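Local structure of YghZ aldo-keto reductase (Escherichia coli, 3N6Q) at residues L28-W33 / A47-A52; E148-L153 / V179-E184; C219-P224 / S287-D292. The protein probably reduces aldehydes or ketones to alcohols with a nicotinamide cofactor, as expected of an aldo-keto reductase built on a TIM barrel. All blocks are in the same frame, centred on the assembly; numbering follows the deposited sequence.

In the fold
From the N terminus, contact 1 comes first: the chain leaves strand 24-31, passes through a short connection and returns on helix 42-54, which lies against that strand before strand 59-61 follows. Contact 2 follows farther along the chain, closing a loop through strand 162-168, and joins the neighbouring outer helices 146-158 and 172-183, with nearest atoms about 19 Å from contact 1. Contact 3 spans the longest loop, from strand 218-221 to the end of helix 281-289. The three follow in series, none nested or crossed. Contacts 1 and 3 reach the same barrel sheet and touch through Trp-33 and Phe-222, whereas contact 2 lies across the chain's centre from contact 1, in the helical layer.

Contact 1 (L28-W33 / A47-A52); sequences LSLGLW and AILRKA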
loop_
_atom_site.group_PDB
_atom_site.type_symbol
_atom_site.label_atom_id
_atom_site.label_comp_id
_atom_site.label_asym_id
_atom_site.label_seq_id
_atom_site.Cartn_x
_atom_site.Cartn_y
_atom_site.Cartn_z
ATOM N N LEU B 28 -29.454 -17.707 6.890
ATOM C CA LEU B 28 -28.797 -19.016 6.917
ATOM C C LEU B 28 -27.617 -18.951 5.915
ATOM O O LEU B 28 -27.803 -18.487 4.780
ATOM C CB LEU B 28 -29.761 -20.159 6.490
ATOM C CG LEU B 28 -30.909 -20.364 7.524
ATOM C CD1 LEU B 28 -32.085 -19.370 7.183
ATOM C CD2 LEU B 28 -31.362 -21.762 7.416
ATOM N N SER B 29 -26.433 -19.321 6.389
ATOM C CA SER B 29 -25.220 -19.393 5.513
ATOM C C SER B 29 -24.829 -20.821 5.323
ATOM O O SER B 29 -25.142 -21.680 6.168
ATOM C CB SER B 29 -24.072 -18.654 6.180
ATOM O OG SER B 29 -24.458 -17.298 6.277
ATOM N N LEU B 30 -24.046 -21.108 4.267
ATOM C CA LEU B 30 -23.586 -22.471 4.065
ATOM C C LEU B 30 -22.120 -22.634 4.547
ATOM O O LEU B 30 -21.249 -21.874 4.136
ATOM C CB LEU B 30 -23.672 -22.823 2.573
ATOM C CG LEU B 30 -23.212 -24.289 2.323
ATOM C CD1 LEU B 30 -24.213 -25.390 2.818
ATOM C CD2 LEU B 30 -22.917 -24.515 0.808
ATOM N N GLY B 31 -21.877 -23.604 5.415
ATOM C CA GLY B 31 -20.484 -23.893 5.894
ATOM C C GLY B 31 -19.947 -25.133 5.178
ATOM O O GLY B 31 -20.702 -26.024 4.853
ATOM N N LEU B 32 -18.646 -25.151 4.913
ATOM C CA LEU B 32 -18.014 -26.228 4.136
ATOM C C LEU B 32 -17.069 -27.011 4.987
ATOM O O LEU B 32 -16.158 -27.703 4.496
ATOM C CB LEU B 32 -17.313 -25.647 2.896
ATOM C CG LEU B 32 -18.241 -25.207 1.744
ATOM C CD1 LEU B 32 -18.922 -23.855 2.027
ATOM C CD2 LEU B 32 -17.470 -25.084 0.429
ATOM N N TRP B 33 -17.368 -27.060 6.280
ATOM C CA TRP B 33 -16.560 -27.850 7.212
ATOM C C TRP B 33 -16.463 -29.327 6.823
ATOM O O TRP B 33 -15.348 -29.860 6.675
ATOM C CB TRP B 33 -17.139 -27.682 8.619
ATOM C CG TRP B 33 -16.384 -28.442 9.686
ATOM C CD1 TRP B 33 -15.043 -28.769 9.719
ATOM C CD2 TRP B 33 -16.947 -28.916 10.900
ATOM N NE1 TRP B 33 -14.760 -29.413 10.887
ATOM C CE2 TRP B 33 -15.912 -29.503 11.638
ATOM C CE3 TRP B 33 -18.248 -28.854 11.463
ATOM C CZ2 TRP B 33 -16.128 -30.062 12.902
ATOM C CZ3 TRP B 33 -18.475 -29.459 12.702
ATOM C CH2 TRP B 33 -17.414 -30.024 13.418
ATOM N N ALA B 47 -24.195 -29.805 -6.482
ATOM C CA ALA B 47 -25.661 -29.732 -6.261
ATOM C C ALA B 47 -25.976 -28.891 -5.014
ATOM O O ALA B 47 -26.942 -28.048 -5.033
ATOM C CB ALA B 47 -26.225 -31.107 -6.112
ATOM N N ILE B 48 -25.192 -29.120 -3.953
ATOM C CA ILE B 48 -25.255 -28.300 -2.737
ATOM C C ILE B 48 -25.030 -26.805 -2.983
ATOM O O ILE B 48 -25.843 -25.962 -2.523
ATOM C CB ILE B 48 -24.393 -28.844 -1.566
ATOM C CG1 ILE B 48 -24.741 -30.322 -1.211
ATOM C CG2 ILE B 48 -24.521 -27.855 -0.356
ATOM C CD1 ILE B 48 -23.649 -31.128 -0.487
ATOM N N LEU B 49 -23.933 -26.401 -3.657
ATOM C CA LEU B 49 -23.707 -24.964 -3.879
ATOM C C LEU B 49 -24.785 -24.334 -4.707
ATOM O O LEU B 49 -25.148 -23.125 -4.522
ATOM C CB LEU B 49 -22.325 -24.689 -4.545
ATOM C CG LEU B 49 -21.133 -25.228 -3.720
ATOM C CD1 LEU B 49 -19.784 -24.902 -4.435
ATOM C CD2 LEU B 49 -21.077 -24.545 -2.332
ATOM N N ARG B 50 -25.197 -25.059 -5.753
ATOM C CA ARG B 50 -26.176 -24.468 -6.653
ATOM C C ARG B 50 -27.508 -24.261 -5.939
ATOM O O ARG B 50 -28.158 -23.259 -6.130
ATOM C CB ARG B 50 -26.439 -25.385 -7.860
ATOM C CG ARG B 50 -25.262 -25.391 -8.853
ATOM C CD ARG B 50 -25.667 -26.262 -10.061
ATOM N NE ARG B 50 -24.682 -26.196 -11.152
ATOM C CZ ARG B 50 -24.894 -26.701 -12.371
ATOM N NH1 ARG B 50 -26.046 -27.327 -12.641
ATOM N NH2 ARG B 50 -23.936 -26.630 -13.306
ATOM N N LYS B 51 -27.890 -25.250 -5.168
ATOM C CA LYS B 51 -29.120 -25.140 -4.389
ATOM C C LYS B 51 -29.023 -24.008 -3.376
ATOM O O LYS B 51 -29.957 -23.155 -3.298
ATOM C CB LYS B 51 -29.461 -26.477 -3.710
ATOM C CG LYS B 51 -30.692 -26.430 -2.737
ATOM C CD LYS B 51 -31.975 -26.079 -3.541
ATOM C CE LYS B 51 -32.322 -27.209 -4.497
ATOM N NZ LYS B 51 -33.677 -27.048 -5.126
ATOM N N ALA B 52 -27.892 -23.948 -2.638
ATOM C CA ALA B 52 -27.684 -22.844 -1.698
ATOM C C ALA B 52 -27.936 -21.495 -2.345
ATOM O O ALA B 52 -28.742 -20.680 -1.856
ATOM C CB ALA B 52 -26.257 -22.897 -1.096
#
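Leu-30 on strand 28-31 faces Ile-48, Leu-49 and Ala-52 on helix 47-52, the two segments running nearly antiparallel (163°) with their axes 10.1 Å apart. The CA atoms of Leu-30 and Ala-52 come nearest, at 7.1 Å. With CG anti to the backbone N (chi1 -179°), Leu-30 carries its two methyls out from the strand to the helix. CD2 does most of the touching: it lies 3.6 Å from Leu-49 CD2 and 3.9 Å from Ile-48 CG2, and Ala-52 CB sits farther off at 4.2 Å. The other methyl, Leu-30 CD1, also meets Ile-48 CG2, so that this one branch of the isoleucine touches both ends of the leucine fork. Leu-30 runs roughly at right angles to the side chains of both Ile-48 and Leu-49. The pair opens the right-handed beta-alpha-beta unit formed by strand 24-31, helix 42-54 and strand 59-61, the repeating element of a TIM barrel. Phe-60 of strand 59-61 and Leu-308 of helix 305-312 extend the same apolar layer. All four touching residues are buried and meet through carbon alone, which implies that the helix is held to this strand by hydrophobic burial and close methyl packing.

Contact 2 (E148-L153 / V179-E184); sequences ETASAL and VELLRE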
loop_
_atom_site.group_PDB
_atom_site.type_symbol
_atom_site.label_atom_id
_atom_site.label_comp_id
_atom_site.label_asym_id
_atom_site.label_seq_id
_atom_site.Cartn_x
_atom_site.Cartn_y
_atom_site.Cartn_z
ATOM N N GLU B 148 0.070 -8.766 17.267
ATOM C CA GLU B 148 0.651 -9.424 16.053
ATOM C C GLU B 148 -0.471 -10.006 15.180
ATOM O O GLU B 148 -0.498 -9.809 13.971
ATOM C CB GLU B 148 1.644 -10.512 16.462
ATOM C CG GLU B 148 2.236 -11.245 15.167
ATOM C CD GLU B 148 3.416 -12.172 15.485
ATOM O OE1 GLU B 148 4.041 -12.024 16.556
ATOM O OE2 GLU B 148 3.682 -13.097 14.690
ATOM N N THR B 149 -1.382 -10.768 15.795
ATOM C CA THR B 149 -2.509 -11.314 15.061
ATOM C C THR B 149 -3.329 -10.179 14.425
ATOM O O THR B 149 -3.665 -10.252 13.225
ATOM C CB THR B 149 -3.361 -12.161 15.999
ATOM O OG1 THR B 149 -2.540 -13.202 16.560
ATOM C CG2 THR B 149 -4.537 -12.804 15.248
ATOM N N ALA B 150 -3.632 -9.107 15.201
ATOM C CA ALA B 150 -4.400 -7.968 14.638
ATOM C C ALA B 150 -3.724 -7.310 13.478
ATOM O O ALA B 150 -4.399 -6.874 12.548
ATOM C CB ALA B 150 -4.764 -6.913 15.733
ATOM N N SER B 151 -2.397 -7.106 13.587
ATOM C CA SER B 151 -1.603 -6.465 12.533
ATOM C C SER B 151 -1.655 -7.309 11.277
ATOM O O SER B 151 -1.741 -6.780 10.161
ATOM C CB SER B 151 -0.108 -6.334 12.913
ATOM O OG SER B 151 0.591 -5.665 11.854
ATOM N N ALA B 152 -1.580 -8.615 11.478
ATOM C CA ALA B 152 -1.715 -9.552 10.305
ATOM C C ALA B 152 -3.083 -9.376 9.595
ATOM O O ALA B 152 -3.165 -9.270 8.365
ATOM C CB ALA B 152 -1.515 -11.003 10.734
ATOM N N LEU B 153 -4.159 -9.445 10.360
ATOM C CA LEU B 153 -5.478 -9.155 9.789
ATOM C C LEU B 153 -5.487 -7.782 9.104
ATOM O O LEU B 153 -6.044 -7.674 7.991
ATOM C CB LEU B 153 -6.575 -9.211 10.890
ATOM C CG LEU B 153 -6.688 -10.555 11.558
ATOM C CD1 LEU B 153 -7.770 -10.422 12.733
ATOM C CD2 LEU B 153 -7.106 -11.646 10.562
ATOM N N VAL B 179 -11.005 -5.768 19.015
ATOM C CA VAL B 179 -11.707 -4.610 18.477
ATOM C C VAL B 179 -10.874 -3.378 18.626
ATOM O O VAL B 179 -10.764 -2.567 17.667
ATOM C CB VAL B 179 -13.082 -4.369 19.217
ATOM C CG1 VAL B 179 -13.628 -2.990 18.841
ATOM C CG2 VAL B 179 -14.038 -5.478 18.852
ATOM N N GLU B 180 -10.298 -3.194 19.827
ATOM C CA GLU B 180 -9.503 -1.986 20.083
ATOM C C GLU B 180 -8.244 -2.001 19.192
ATOM O O GLU B 180 -7.814 -0.935 18.678
ATOM C CB GLU B 180 -9.098 -1.924 21.579
ATOM C CG GLU B 180 -10.369 -1.780 22.479
ATOM C CD GLU B 180 -10.159 -2.048 23.996
ATOM O OE1 GLU B 180 -9.085 -2.546 24.420
ATOM O OE2 GLU B 180 -11.150 -1.875 24.764
ATOM N N LEU B 181 -7.622 -3.176 19.092
ATOM C CA LEU B 181 -6.373 -3.298 18.292
ATOM C C LEU B 181 -6.632 -3.008 16.819
ATOM O O LEU B 181 -5.955 -2.159 16.209
ATOM C CB LEU B 181 -5.703 -4.669 18.497
ATOM C CG LEU B 181 -5.041 -4.864 19.870
ATOM C CD1 LEU B 181 -4.602 -6.310 19.971
ATOM C CD2 LEU B 181 -3.859 -3.846 20.129
ATOM N N LEU B 182 -7.704 -3.569 16.273
ATOM C CA LEU B 182 -7.989 -3.292 14.886
ATOM C C LEU B 182 -8.398 -1.832 14.714
ATOM O O LEU B 182 -8.159 -1.247 13.664
ATOM C CB LEU B 182 -9.082 -4.226 14.382
ATOM C CG LEU B 182 -8.669 -5.689 14.259
ATOM C CD1 LEU B 182 -9.946 -6.546 14.175
ATOM C CD2 LEU B 182 -7.784 -5.877 12.995
ATOM N N ARG B 183 -9.071 -1.239 15.719
ATOM C CA ARG B 183 -9.421 0.187 15.575
ATOM C C ARG B 183 -8.174 1.084 15.454
ATOM O O ARG B 183 -8.215 2.145 14.812
ATOM C CB ARG B 183 -10.280 0.651 16.769
ATOM C CG ARG B 183 -10.523 2.162 16.793
ATOM C CD ARG B 183 -11.371 2.439 18.036
ATOM N NE ARG B 183 -12.659 1.760 17.875
ATOM C CZ ARG B 183 -13.223 0.916 18.738
ATOM N NH1 ARG B 183 -12.639 0.624 19.917
ATOM N NH2 ARG B 183 -14.395 0.365 18.396
ATOM N N GLU B 184 -7.019 0.632 15.971
ATOM C CA GLU B 184 -5.805 1.453 15.778
ATOM C C GLU B 184 -5.408 1.545 14.311
ATOM O O GLU B 184 -4.643 2.450 13.930
ATOM C CB GLU B 184 -4.632 0.939 16.628
ATOM C CG GLU B 184 -4.935 0.954 18.145
ATOM C CD GLU B 184 -3.873 0.233 18.981
ATOM O OE1 GLU B 184 -2.853 -0.222 18.398
ATOM O OE2 GLU B 184 -4.063 0.093 20.219
#
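Ala-150, on helix 148-153, meets Leu-181 and Leu-182 of helix 179-183 where two neighbouring outer helices of the TIM barrel pack at 49°, their axes 9.2 Å apart. In these barrels such helices alternate with the strands along the chain and form the layer around the central sheet. At the start of the first segment, Glu-148 points away from the partner helix and belongs to the subunit boundary: OE1 accepts a hydrogen bond from Gly-22 N of a neighbouring subunit, OE2 is hydrogen-bonded to Tyr-164 OH of that subunit, and OE2 also accepts one from Arg-113 N of its own chain. Thr-149 OG1 is hydrogen-bonded to Gly-111 O of the same chain. Ala-150 then brings the helices together. Its CA comes within 5.9 Å of the CA of Leu-182, an approach made possible by the small methyl side chain, and its CB lies 3.7 Å from Leu-181 CB. One turn beyond Ala-150, Leu-153 faces the second helix once more and offers its CB to Leu-182, while its side chain also touches Phe-135 on strand 132-137, joining the interhelical seam to the sheet beneath. Leu-182 has CG anti to its carbonyl carbon (chi1 -69°), and this brings the CD2 branch across to the first helix. There the methyl lies 4.1 Å from Leu-153 CB and 4.2 Å from Ala-150 CB, and it rests against the Ala-150 carbonyl, with Leu-182 CD2 3.6 Å from Ala-150 O.

Contact 3 (C219-P224 / S287-D292); sequences CIAFTP and SWLLKD
Leu-289 has its CG anti to the carbonyl carbon (chi1 -72°) and an extended second torsion (chi2 164°), and the two together carry CD1 from the end of helix 287-289 to Ala-221 and Pro-224. The methyl CD1 lies 4.2 Å from Ala-221 CB, and it also meets the ring of Pro-224, though the exact spacing there is doubtful. The CA atoms of Pro-224 and Leu-289 are 7.6 Å apart. In the TIM barrel, strand 218-221 is one of the parallel staves and pairs with strand 297-300. Leu-289 CD1 thus reaches Ala-221 on the strand and Pro-224 in the segment that follows. Val-298 of strand 297-300 touches Pro-224 and Leu-289 as well. All three residues that meet across the contact are buried. Beyond the leucine the chain leaves the helix at Leu-290, and Lys-291 folds back over Trp-288: its NZ sits 3.4 Å above the indole plane, over the centre of the ring. The same amino group hydrogen-bonds to Trp-288 O, with Lys-291 NZ 3.0 Å from that oxygen and tilted 34° from the carbonyl plane. In the other segment, Thr-223 OG1 donates to Phe-222 O at 2.7 Å, approaching from above the carbonyl plane.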
loop_
_atom_site.group_PDB
_atom_site.type_symbol
_atom_site.label_atom_id
_atom_site.label_comp_id
_atom_site.label_asym_id
_atom_site.label_seq_id
_atom_site.Cartn_x
_atom_site.Cartn_y
_atom_site.Cartn_z
ATOM N N CYS B 219 -22.548 -11.703 14.583
ATOM C CA CYS B 219 -22.409 -12.986 15.235
ATOM C C CYS B 219 -22.955 -14.051 14.274
ATOM O O CYS B 219 -24.157 -14.032 13.931
ATOM C CB CYS B 219 -23.266 -13.019 16.532
ATOM S SG CYS B 219 -23.087 -14.576 17.411
ATOM N N ILE B 220 -22.110 -15.029 13.896
ATOM C CA ILE B 220 -22.548 -16.073 13.045
ATOM C C ILE B 220 -22.385 -17.386 13.787
ATOM O O ILE B 220 -21.311 -17.714 14.269
ATOM C CB ILE B 220 -21.887 -16.035 11.619
ATOM C CG1 ILE B 220 -22.377 -17.238 10.833
ATOM C CG2 ILE B 220 -20.344 -16.141 11.782
ATOM C CD1 ILE B 220 -22.061 -17.126 9.292
ATOM N N ALA B 221 -23.505 -18.076 14.030
ATOM C CA ALA B 221 -23.476 -19.268 14.858
ATOM C C ALA B 221 -22.932 -20.525 14.146
ATOM O O ALA B 221 -23.540 -21.070 13.204
ATOM C CB ALA B 221 -24.932 -19.567 15.443
ATOM N N PHE B 222 -21.844 -21.081 14.699
ATOM C CA PHE B 222 -21.261 -22.331 14.172
ATOM C C PHE B 222 -21.887 -23.502 14.932
ATOM O O PHE B 222 -22.231 -23.392 16.128
ATOM C CB PHE B 222 -19.741 -22.280 14.448
ATOM C CG PHE B 222 -19.001 -23.523 14.029
ATOM C CD1 PHE B 222 -18.783 -23.787 12.678
ATOM C CD2 PHE B 222 -18.527 -24.418 14.974
ATOM C CE1 PHE B 222 -18.109 -24.941 12.262
ATOM C CE2 PHE B 222 -17.853 -25.579 14.568
ATOM C CZ PHE B 222 -17.632 -25.831 13.203
ATOM N N THR B 223 -22.116 -24.621 14.234
ATOM C CA THR B 223 -22.809 -25.830 14.775
ATOM C C THR B 223 -24.171 -25.490 15.450
ATOM O O THR B 223 -24.422 -25.913 16.574
ATOM C CB THR B 223 -22.032 -26.698 15.773
ATOM O OG1 THR B 223 -21.518 -25.918 16.876
ATOM C CG2 THR B 223 -20.863 -27.440 15.038
ATOM N N PRO B 224 -24.993 -24.734 14.749
ATOM C CA PRO B 224 -26.345 -24.371 15.317
ATOM C C PRO B 224 -27.244 -25.586 15.521
ATOM O O PRO B 224 -28.225 -25.497 16.290
ATOM C CB PRO B 224 -26.931 -23.429 14.250
ATOM C CG PRO B 224 -26.319 -23.998 12.870
ATOM C CD PRO B 224 -24.856 -24.365 13.311
ATOM N N SER B 287 -34.681 -21.625 14.305
ATOM C CA SER B 287 -35.567 -20.480 14.579
ATOM C C SER B 287 -35.200 -19.866 15.924
ATOM O O SER B 287 -35.206 -18.670 16.093
ATOM C CB SER B 287 -37.030 -20.977 14.619
ATOM O OG SER B 287 -37.449 -21.359 13.306
ATOM N N TRP B 288 -34.877 -20.722 16.876
ATOM C CA TRP B 288 -34.500 -20.259 18.205
ATOM C C TRP B 288 -33.299 -19.345 18.211
ATOM O O TRP B 288 -33.281 -18.326 18.866
ATOM C CB TRP B 288 -34.305 -21.448 19.136
ATOM C CG TRP B 288 -34.055 -21.039 20.568
ATOM C CD1 TRP B 288 -34.991 -20.968 21.607
ATOM C CD2 TRP B 288 -32.776 -20.734 21.150
ATOM N NE1 TRP B 288 -34.334 -20.581 22.793
ATOM C CE2 TRP B 288 -32.992 -20.405 22.523
ATOM C CE3 TRP B 288 -31.469 -20.659 20.633
ATOM C CZ2 TRP B 288 -31.937 -20.082 23.384
ATOM C CZ3 TRP B 288 -30.430 -20.297 21.478
ATOM C CH2 TRP B 288 -30.668 -19.999 22.848
ATOM N N LEU B 289 -32.268 -19.701 17.440
ATOM C CA LEU B 289 -31.133 -18.791 17.301
ATOM C C LEU B 289 -31.533 -17.484 16.656
ATOM O O LEU B 289 -31.026 -16.423 17.033
ATOM C CB LEU B 289 -30.013 -19.506 16.474
ATOM C CG LEU B 289 -29.306 -20.613 17.278
ATOM C CD1 LEU B 289 -28.495 -21.572 16.320
ATOM C CD2 LEU B 289 -28.293 -19.938 18.283
ATOM N N LEU B 290 -32.396 -17.553 15.651
ATOM C CA LEU B 290 -32.747 -16.407 14.810
ATOM C C LEU B 290 -33.996 -15.614 15.368
ATOM O O LEU B 290 -34.569 -14.764 14.662
ATOM C CB LEU B 290 -33.146 -16.899 13.436
ATOM C CG LEU B 290 -31.924 -17.378 12.600
ATOM C CD1 LEU B 290 -32.373 -17.987 11.299
ATOM C CD2 LEU B 290 -30.893 -16.213 12.388
ATOM N N LYS B 291 -34.373 -15.909 16.607
ATOM C CA LYS B 291 -35.650 -15.407 17.175
ATOM C C LYS B 291 -35.593 -13.924 17.472
ATOM O O LYS B 291 -36.640 -13.269 17.697
ATOM C CB LYS B 291 -35.967 -16.137 18.485
ATOM C CG LYS B 291 -34.989 -15.834 19.650
ATOM C CD LYS B 291 -35.269 -16.839 20.853
ATOM C CE LYS B 291 -34.263 -16.748 22.001
ATOM N NZ LYS B 291 -32.846 -17.149 21.573
ATOM N N ASP B 292 -34.372 -13.405 17.557
ATOM C CA ASP B 292 -34.171 -11.986 17.768
ATOM C C ASP B 292 -32.898 -11.539 17.016
ATOM O O ASP B 292 -32.318 -12.300 16.218
ATOM C CB ASP B 292 -34.032 -11.705 19.267
ATOM C CG ASP B 292 -32.870 -12.489 19.909
ATOM O OD1 ASP B 292 -31.813 -12.766 19.234
ATOM O OD2 ASP B 292 -33.027 -12.823 21.114
#